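Local structure of invasion protein InvA (Salmonella enterica, 2X49) at residues I253-L264 / D297-M305; I276-I285 / K325-I333. The protein is an inner-membrane component of the type III secretion export apparatus, involved in invasion of the intestinal epithelium, and this chain is its C-terminal domain. One frame throughout, in Å; residues are numbered along the deposited sequence.

Contact 1: residues I253-L264 / D297-M305; sequences IRQTSGSTFLSL and DVRRFIKKM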
# COMPACT_ATOMS: atom_id res chain seq x y z
N ILE A 253 1.89 24.14 -8.29
CA ILE A 253 1.17 24.23 -7.02
C ILE A 253 0.65 25.63 -6.75
O ILE A 253 1.38 26.60 -6.71
CB ILE A 253 2.01 23.82 -5.80
CG1 ILE A 253 2.42 22.37 -5.89
CG2 ILE A 253 1.21 24.06 -4.52
CD1 ILE A 253 3.32 21.95 -4.70
N ARG A 254 -0.65 25.65 -6.52
CA ARG A 254 -1.42 26.84 -6.16
C ARG A 254 -1.95 26.78 -4.74
O ARG A 254 -2.68 25.87 -4.36
CB ARG A 254 -2.59 27.00 -7.13
CG ARG A 254 -2.19 27.51 -8.49
CD ARG A 254 -3.31 28.31 -9.16
NE ARG A 254 -3.47 29.62 -8.57
CZ ARG A 254 -3.26 30.80 -9.18
NH1 ARG A 254 -2.94 30.88 -10.46
NH2 ARG A 254 -3.41 31.90 -8.48
N GLN A 255 -1.63 27.79 -3.96
CA GLN A 255 -2.18 27.89 -2.61
C GLN A 255 -3.39 28.79 -2.60
O GLN A 255 -3.39 29.86 -3.21
CB GLN A 255 -1.17 28.42 -1.59
CG GLN A 255 -0.33 27.33 -0.96
CD GLN A 255 0.29 27.76 0.37
OE1 GLN A 255 -0.35 28.43 1.19
NE2 GLN A 255 1.54 27.37 0.59
N THR A 256 -4.42 28.34 -1.90
CA THR A 256 -5.65 29.15 -1.71
C THR A 256 -5.92 29.39 -0.25
O THR A 256 -5.10 29.09 0.62
CB THR A 256 -6.92 28.50 -2.31
OG1 THR A 256 -7.40 27.48 -1.42
CG2 THR A 256 -6.65 27.92 -3.68
N SER A 257 -7.11 29.92 -0.01
CA SER A 257 -7.57 30.29 1.34
C SER A 257 -8.17 29.06 1.98
O SER A 257 -8.48 28.99 3.16
CB SER A 257 -8.61 31.41 1.28
OG SER A 257 -9.57 31.12 0.28
N GLY A 258 -8.31 28.07 1.12
CA GLY A 258 -8.77 26.73 1.48
C GLY A 258 -7.69 25.68 1.28
O GLY A 258 -6.73 25.56 2.05
N SER A 259 -7.89 24.91 0.23
CA SER A 259 -6.95 23.85 -0.14
C SER A 259 -5.85 24.34 -1.02
O SER A 259 -5.91 25.36 -1.71
CB SER A 259 -7.63 22.68 -0.86
OG SER A 259 -8.09 21.71 0.07
N THR A 260 -4.82 23.53 -0.97
CA THR A 260 -3.70 23.65 -1.86
C THR A 260 -3.89 22.60 -2.92
O THR A 260 -4.16 21.43 -2.63
CB THR A 260 -2.39 23.42 -1.09
OG1 THR A 260 -2.29 24.36 -0.02
CG2 THR A 260 -1.20 23.57 -2.00
N PHE A 261 -3.77 23.03 -4.17
CA PHE A 261 -3.94 22.12 -5.29
C PHE A 261 -2.92 22.32 -6.38
O PHE A 261 -2.27 23.35 -6.50
CB PHE A 261 -5.37 22.17 -5.85
CG PHE A 261 -5.77 23.49 -6.45
CD1 PHE A 261 -5.56 23.74 -7.80
CD2 PHE A 261 -6.40 24.45 -5.69
CE1 PHE A 261 -5.95 24.96 -8.37
CE2 PHE A 261 -6.79 25.67 -6.25
CZ PHE A 261 -6.58 25.92 -7.60
N LEU A 262 -2.80 21.25 -7.14
CA LEU A 262 -1.91 21.15 -8.30
C LEU A 262 -2.67 21.51 -9.54
O LEU A 262 -3.70 20.93 -9.85
CB LEU A 262 -1.35 19.75 -8.48
CG LEU A 262 -0.33 19.57 -9.59
CD1 LEU A 262 0.94 20.38 -9.33
CD2 LEU A 262 0.03 18.08 -9.72
N SER A 263 -2.13 22.49 -10.24
CA SER A 263 -2.77 23.01 -11.47
C SER A 263 -1.80 23.02 -12.66
O SER A 263 -1.05 23.96 -12.86
CB SER A 263 -3.34 24.41 -11.19
OG SER A 263 -4.04 24.94 -12.30
N LEU A 264 -1.87 21.94 -13.42
CA LEU A 264 -1.02 21.73 -14.61
C LEU A 264 -1.89 21.61 -15.84
O LEU A 264 -2.94 20.97 -15.78
CB LEU A 264 -0.18 20.47 -14.49
CG LEU A 264 1.02 20.49 -13.54
CD1 LEU A 264 1.66 19.10 -13.61
CD2 LEU A 264 1.99 21.58 -13.90
N ASP A 297 7.32 18.79 0.30
CA ASP A 297 6.44 19.79 -0.34
C ASP A 297 5.65 19.29 -1.54
O ASP A 297 4.61 19.85 -1.89
CB ASP A 297 7.11 21.16 -0.58
CG ASP A 297 8.23 21.14 -1.60
OD1 ASP A 297 8.70 20.08 -2.00
OD2 ASP A 297 8.68 22.26 -1.96
N VAL A 298 6.15 18.23 -2.16
CA VAL A 298 5.53 17.73 -3.41
C VAL A 298 4.92 16.31 -3.28
O VAL A 298 4.19 15.82 -4.17
CB VAL A 298 6.51 17.78 -4.61
CG1 VAL A 298 6.84 19.25 -4.99
CG2 VAL A 298 7.75 16.94 -4.33
N ARG A 299 5.24 15.64 -2.17
CA ARG A 299 4.86 14.21 -1.97
C ARG A 299 3.40 13.89 -2.33
O ARG A 299 3.12 13.04 -3.19
CB ARG A 299 5.13 13.74 -0.51
CG ARG A 299 5.05 12.21 -0.29
CD ARG A 299 4.54 11.84 1.05
NE ARG A 299 3.14 12.17 1.30
CZ ARG A 299 2.08 11.48 0.92
NH1 ARG A 299 2.23 10.34 0.24
NH2 ARG A 299 0.86 11.93 1.19
N ARG A 300 2.48 14.62 -1.70
CA ARG A 300 1.06 14.28 -1.85
C ARG A 300 0.57 14.53 -3.26
O ARG A 300 -0.36 13.85 -3.76
CB ARG A 300 0.19 15.01 -0.82
CG ARG A 300 0.11 16.50 -0.95
CD ARG A 300 -0.38 17.04 0.39
NE ARG A 300 -0.56 18.48 0.38
CZ ARG A 300 0.41 19.36 0.65
NH1 ARG A 300 1.62 18.94 0.98
NH2 ARG A 300 0.15 20.67 0.62
N PHE A 301 1.19 15.50 -3.93
CA PHE A 301 0.78 15.88 -5.31
C PHE A 301 1.26 14.86 -6.33
O PHE A 301 0.57 14.57 -7.30
CB PHE A 301 1.26 17.29 -5.67
CG PHE A 301 0.73 18.32 -4.70
CD1 PHE A 301 -0.61 18.67 -4.71
CD2 PHE A 301 1.56 18.87 -3.71
CE1 PHE A 301 -1.13 19.60 -3.78
CE2 PHE A 301 1.04 19.80 -2.78
CZ PHE A 301 -0.29 20.16 -2.83
N ILE A 302 2.48 14.40 -6.11
CA ILE A 302 3.03 13.34 -6.95
C ILE A 302 2.18 12.07 -6.82
O ILE A 302 1.86 11.45 -7.82
CB ILE A 302 4.51 13.07 -6.67
CG1 ILE A 302 5.31 14.29 -7.09
CG2 ILE A 302 5.00 11.82 -7.43
CD1 ILE A 302 6.76 14.31 -6.55
N LYS A 303 1.81 11.74 -5.59
CA LYS A 303 0.94 10.56 -5.33
C LYS A 303 -0.37 10.69 -6.11
O LYS A 303 -0.73 9.81 -6.90
CB LYS A 303 0.69 10.27 -3.84
CG LYS A 303 -0.44 9.27 -3.57
CD LYS A 303 -0.06 7.81 -3.89
CE LYS A 303 -1.22 6.85 -3.68
NZ LYS A 303 -0.99 5.49 -4.17
N LYS A 304 -1.00 11.85 -6.03
CA LYS A 304 -2.28 12.07 -6.75
C LYS A 304 -2.12 11.98 -8.25
O LYS A 304 -2.97 11.44 -8.97
CB LYS A 304 -2.94 13.41 -6.36
CG LYS A 304 -4.38 13.60 -6.87
CD LYS A 304 -5.09 14.76 -6.16
CE LYS A 304 -6.62 14.63 -6.23
NZ LYS A 304 -7.23 15.61 -7.19
N MET A 305 -0.98 12.46 -8.72
CA MET A 305 -0.73 12.48 -10.14
C MET A 305 -0.54 11.07 -10.74
O MET A 305 -1.10 10.74 -11.79
CB MET A 305 0.46 13.40 -10.45
CG MET A 305 1.15 13.06 -11.69
SD MET A 305 1.75 14.60 -12.37
CE MET A 305 0.18 15.43 -12.53
O HOH W 1 -3.14 20.00 -0.75

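Contact 2: residues I276-I285 / K325-I333; sequences ITLKLDDLLI and KSVNVIKTI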
# COMPACT_ATOMS: atom_id res chain seq x y z
N ILE A 276 7.41 9.80 -16.48
CA ILE A 276 7.45 8.97 -15.27
C ILE A 276 7.32 7.50 -15.75
O ILE A 276 8.09 6.61 -15.37
CB ILE A 276 6.36 9.38 -14.22
CG1 ILE A 276 6.63 10.78 -13.64
CG2 ILE A 276 6.24 8.31 -13.11
CD1 ILE A 276 5.39 11.31 -12.94
N THR A 277 6.41 7.31 -16.69
CA THR A 277 6.18 5.96 -17.25
C THR A 277 7.44 5.38 -17.86
O THR A 277 7.83 4.23 -17.63
CB THR A 277 5.05 5.96 -18.31
OG1 THR A 277 3.81 6.36 -17.71
CG2 THR A 277 4.88 4.56 -18.91
N LEU A 278 8.13 6.22 -18.63
CA LEU A 278 9.36 5.82 -19.30
C LEU A 278 10.48 5.40 -18.35
O LEU A 278 11.21 4.43 -18.58
CB LEU A 278 9.83 6.97 -20.18
CG LEU A 278 11.13 6.79 -20.93
CD1 LEU A 278 11.00 5.61 -21.89
CD2 LEU A 278 11.49 8.13 -21.67
N LYS A 279 10.58 6.13 -17.25
CA LYS A 279 11.64 5.90 -16.27
C LYS A 279 11.35 4.66 -15.46
O LYS A 279 12.26 4.01 -14.93
CB LYS A 279 11.84 7.13 -15.35
CG LYS A 279 12.24 8.32 -16.12
CD LYS A 279 13.58 8.16 -16.74
CE LYS A 279 14.22 9.51 -16.93
NZ LYS A 279 15.32 9.70 -15.94
N LEU A 280 10.08 4.33 -15.36
CA LEU A 280 9.67 3.16 -14.57
C LEU A 280 9.72 1.89 -15.41
O LEU A 280 9.77 0.78 -14.86
CB LEU A 280 8.27 3.30 -13.94
CG LEU A 280 8.09 4.37 -12.85
CD1 LEU A 280 6.59 4.57 -12.55
CD2 LEU A 280 8.86 4.05 -11.56
N ASP A 281 9.74 2.07 -16.71
CA ASP A 281 9.44 0.95 -17.66
C ASP A 281 10.36 -0.27 -17.55
O ASP A 281 9.94 -1.41 -17.79
CB ASP A 281 9.40 1.46 -19.12
CG ASP A 281 9.09 0.37 -20.13
OD1 ASP A 281 7.97 -0.19 -20.09
OD2 ASP A 281 9.95 0.10 -20.99
N ASP A 282 11.61 -0.03 -17.18
CA ASP A 282 12.64 -1.09 -17.26
C ASP A 282 13.03 -1.67 -15.91
O ASP A 282 13.96 -2.46 -15.79
CB ASP A 282 13.86 -0.66 -18.08
CG ASP A 282 14.72 0.40 -17.40
OD1 ASP A 282 14.42 0.80 -16.26
OD2 ASP A 282 15.73 0.80 -18.04
N LEU A 283 12.23 -1.31 -14.92
CA LEU A 283 12.41 -1.83 -13.52
C LEU A 283 12.06 -3.31 -13.41
O LEU A 283 11.09 -3.79 -14.03
CB LEU A 283 11.57 -1.08 -12.49
CG LEU A 283 11.83 0.41 -12.45
CD1 LEU A 283 10.98 1.05 -11.39
CD2 LEU A 283 13.34 0.59 -12.22
N LEU A 284 12.86 -4.01 -12.61
CA LEU A 284 12.69 -5.46 -12.40
C LEU A 284 12.19 -5.84 -11.02
O LEU A 284 12.00 -7.05 -10.72
CB LEU A 284 13.99 -6.21 -12.65
CG LEU A 284 14.58 -6.10 -14.04
CD1 LEU A 284 15.83 -6.98 -14.10
CD2 LEU A 284 13.58 -6.55 -15.10
N ILE A 285 12.01 -4.82 -10.20
CA ILE A 285 11.34 -4.96 -8.91
C ILE A 285 9.90 -4.40 -9.02
O ILE A 285 9.69 -3.30 -9.49
CB ILE A 285 12.14 -4.28 -7.80
CG1 ILE A 285 13.51 -4.97 -7.69
CG2 ILE A 285 11.43 -4.33 -6.49
CD1 ILE A 285 14.30 -4.50 -6.49
N LYS A 325 17.14 2.60 7.83
CA LYS A 325 18.40 1.90 8.00
C LYS A 325 18.96 1.75 6.61
O LYS A 325 19.19 2.74 5.92
CB LYS A 325 18.17 0.55 8.69
CG LYS A 325 17.89 0.75 10.18
CD LYS A 325 17.19 -0.45 10.81
CE LYS A 325 17.31 -0.36 12.34
NZ LYS A 325 16.66 -1.50 13.06
N SER A 326 19.08 0.52 6.16
CA SER A 326 19.55 0.29 4.78
C SER A 326 18.52 0.79 3.77
O SER A 326 17.35 0.44 3.82
CB SER A 326 19.84 -1.20 4.56
OG SER A 326 20.36 -1.41 3.26
N VAL A 327 18.99 1.63 2.86
CA VAL A 327 18.18 2.12 1.73
C VAL A 327 18.90 1.85 0.43
O VAL A 327 20.08 2.09 0.27
CB VAL A 327 17.86 3.64 1.89
CG1 VAL A 327 17.02 4.18 0.72
CG2 VAL A 327 17.09 3.92 3.18
N ASN A 328 18.16 1.28 -0.50
CA ASN A 328 18.70 0.96 -1.81
C ASN A 328 17.92 1.72 -2.87
O ASN A 328 16.82 1.35 -3.22
CB ASN A 328 18.55 -0.54 -2.06
CG ASN A 328 19.02 -0.96 -3.44
OD1 ASN A 328 19.71 -0.21 -4.12
ND2 ASN A 328 18.67 -2.17 -3.85
N VAL A 329 18.53 2.78 -3.39
CA VAL A 329 17.93 3.54 -4.50
C VAL A 329 18.32 2.89 -5.82
O VAL A 329 19.46 2.90 -6.20
CB VAL A 329 18.40 5.02 -4.53
CG1 VAL A 329 17.87 5.71 -5.79
CG2 VAL A 329 17.94 5.76 -3.30
N ILE A 330 17.33 2.27 -6.46
CA ILE A 330 17.57 1.47 -7.70
C ILE A 330 17.47 2.26 -9.01
O ILE A 330 17.87 1.81 -10.08
CB ILE A 330 16.67 0.22 -7.77
CG1 ILE A 330 15.21 0.59 -8.03
CG2 ILE A 330 16.83 -0.64 -6.51
CD1 ILE A 330 14.30 -0.65 -8.20
N LYS A 331 17.00 3.48 -8.87
CA LYS A 331 16.68 4.32 -10.03
C LYS A 331 16.25 5.72 -9.64
O LYS A 331 15.65 5.92 -8.59
CB LYS A 331 15.56 3.66 -10.88
CG LYS A 331 15.43 4.33 -12.21
CD LYS A 331 15.44 3.37 -13.33
CE LYS A 331 15.53 4.10 -14.62
NZ LYS A 331 14.83 3.30 -15.62
N THR A 332 16.56 6.66 -10.53
CA THR A 332 16.06 8.06 -10.42
C THR A 332 15.14 8.43 -11.58
O THR A 332 15.40 8.11 -12.73
CB THR A 332 17.24 9.07 -10.35
OG1 THR A 332 18.02 8.83 -9.18
CG2 THR A 332 16.72 10.52 -10.27
N ILE A 333 14.02 9.06 -11.25
CA ILE A 333 13.07 9.55 -12.28
C ILE A 333 13.48 10.92 -12.85
O ILE A 333 13.57 11.91 -12.11
CB ILE A 333 11.63 9.60 -11.78
CG1 ILE A 333 11.12 8.17 -11.61
CG2 ILE A 333 10.76 10.36 -12.79
CD1 ILE A 333 9.86 8.03 -10.83

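Contact 1: residues I253-L264 / D297-M305
A two-stranded antiparallel hairpin, strands 253-255 and 260-262, packs against helix 299-306, and the Phe301 ring of that helix fills the join. Ile253 lies over one face of this ring. Its CG1 sits beside the backbone N (chi1 -63°), and CD1 then reaches Phe301 CE2 at 3.7 Å. From the other strand, Thr260 CG2 comes within 3.6 Å of Phe301 CZ. The carbonyl O of Thr260 lies in the ring plane, at the edge. Leu262 adds CB, which is 4.0 Å from Phe301 CD1.

The opposite ring face belongs to the helix itself. Arg300 CG lies over the ring centre, and the extended Arg300 chain then carries the guanidinium to the rim of the ring, where Phe301 CE2 lies over the centre of its face, 3.5 Å above the plane. One water joins the segments here. It donates to Thr260 O at 2.6 Å and accepts from Arg300 NE at 3.2 Å.

One turn further along the helix, Met305 takes over. Its chain is bent at both chi2 and chi3, which turns CE back to the hairpin, where it meets Leu262 CD2 at 3.9 Å and Leu264 CD1 at 4.1 Å. Ile249 of helix 243-252 touches both Phe301 and Met305, and helix 266-280 borders Met305 through Leu272 and Met273. Just before the helix, Asp297 forms a salt bridge with Arg250. Strand 260-262 and the helix axis cross at -45°. The arrangement is that of a beta-hairpin laid on a helix, with alternate residues of the strand, Thr260 and Leu262, directed at it.

Contact 2: residues I276-I285 / K325-I333
Lys331 NZ makes two hydrogen bonds to the segment 276-285. One goes to Asp282 OD1 at 2.6 Å and is part of a salt bridge. The ammonium approaches on the syn side, 31° out of the carboxylate plane. The other goes to the backbone O of Lys279 at 2.8 Å, with a C=O...N angle of 136°. The lysine therefore holds both the last turn of helix 266-280 and the type I turn from Leu280 to Leu283 that follows it. Asp282 has CG between its backbone N and carbonyl carbon (chi1 71°), which brings the carboxylate round to the ammonium. Lys279 NZ stays 6.4 Å from Lys331 NZ, and the nearby carboxylate probably eases the like charges.

The strand concerned, 327-332, is an outermost strand of the four-stranded parallel sheet and pairs with strand 236-240. The helix end and the turn pack on the C-terminal part of this strand and reach over to strand 236-240. The aliphatic part of Lys331 packs on Leu283, whose CD2 is 3.7 Å from Lys331 CD. One residue earlier in the strand, Ile330 CD1 meets both Leu283 CD2 and Ile285 CD1, the latter at 4.2 Å. Ile333, the C-terminal residue, crosses the side chains of Lys279 and Leu280 obliquely. Its CG1 is 3.9 Å from Lys279 CB, while CG2 faces Ile276 CG1 and CD1 faces Leu280 CD2. Leu283 and Ile333 also touch Val239 of the neighbouring strand, and Ser242 OG is hydrogen-bonded to Ile333 O.

How the contacts relate
Following the chain from the N terminus, the hairpin 253-264 comes first and leads directly into helix 266-280, whose last turn belongs to contact 2. Residues 276-285 follow, then strand 291-294, then the helix entered at 297-305. That helix closes the loop of contact 1. The chain next forms strand 314-317 and ends in strand 327-332, which closes the loop of contact 2. The two loops cross, since their segments alternate. Their centres are 24 Å apart and they do not touch. Contact 1 ties the hairpin to a helix between two sheet strands. Contact 2 ties the helix after the hairpin to an edge of that same parallel sheet.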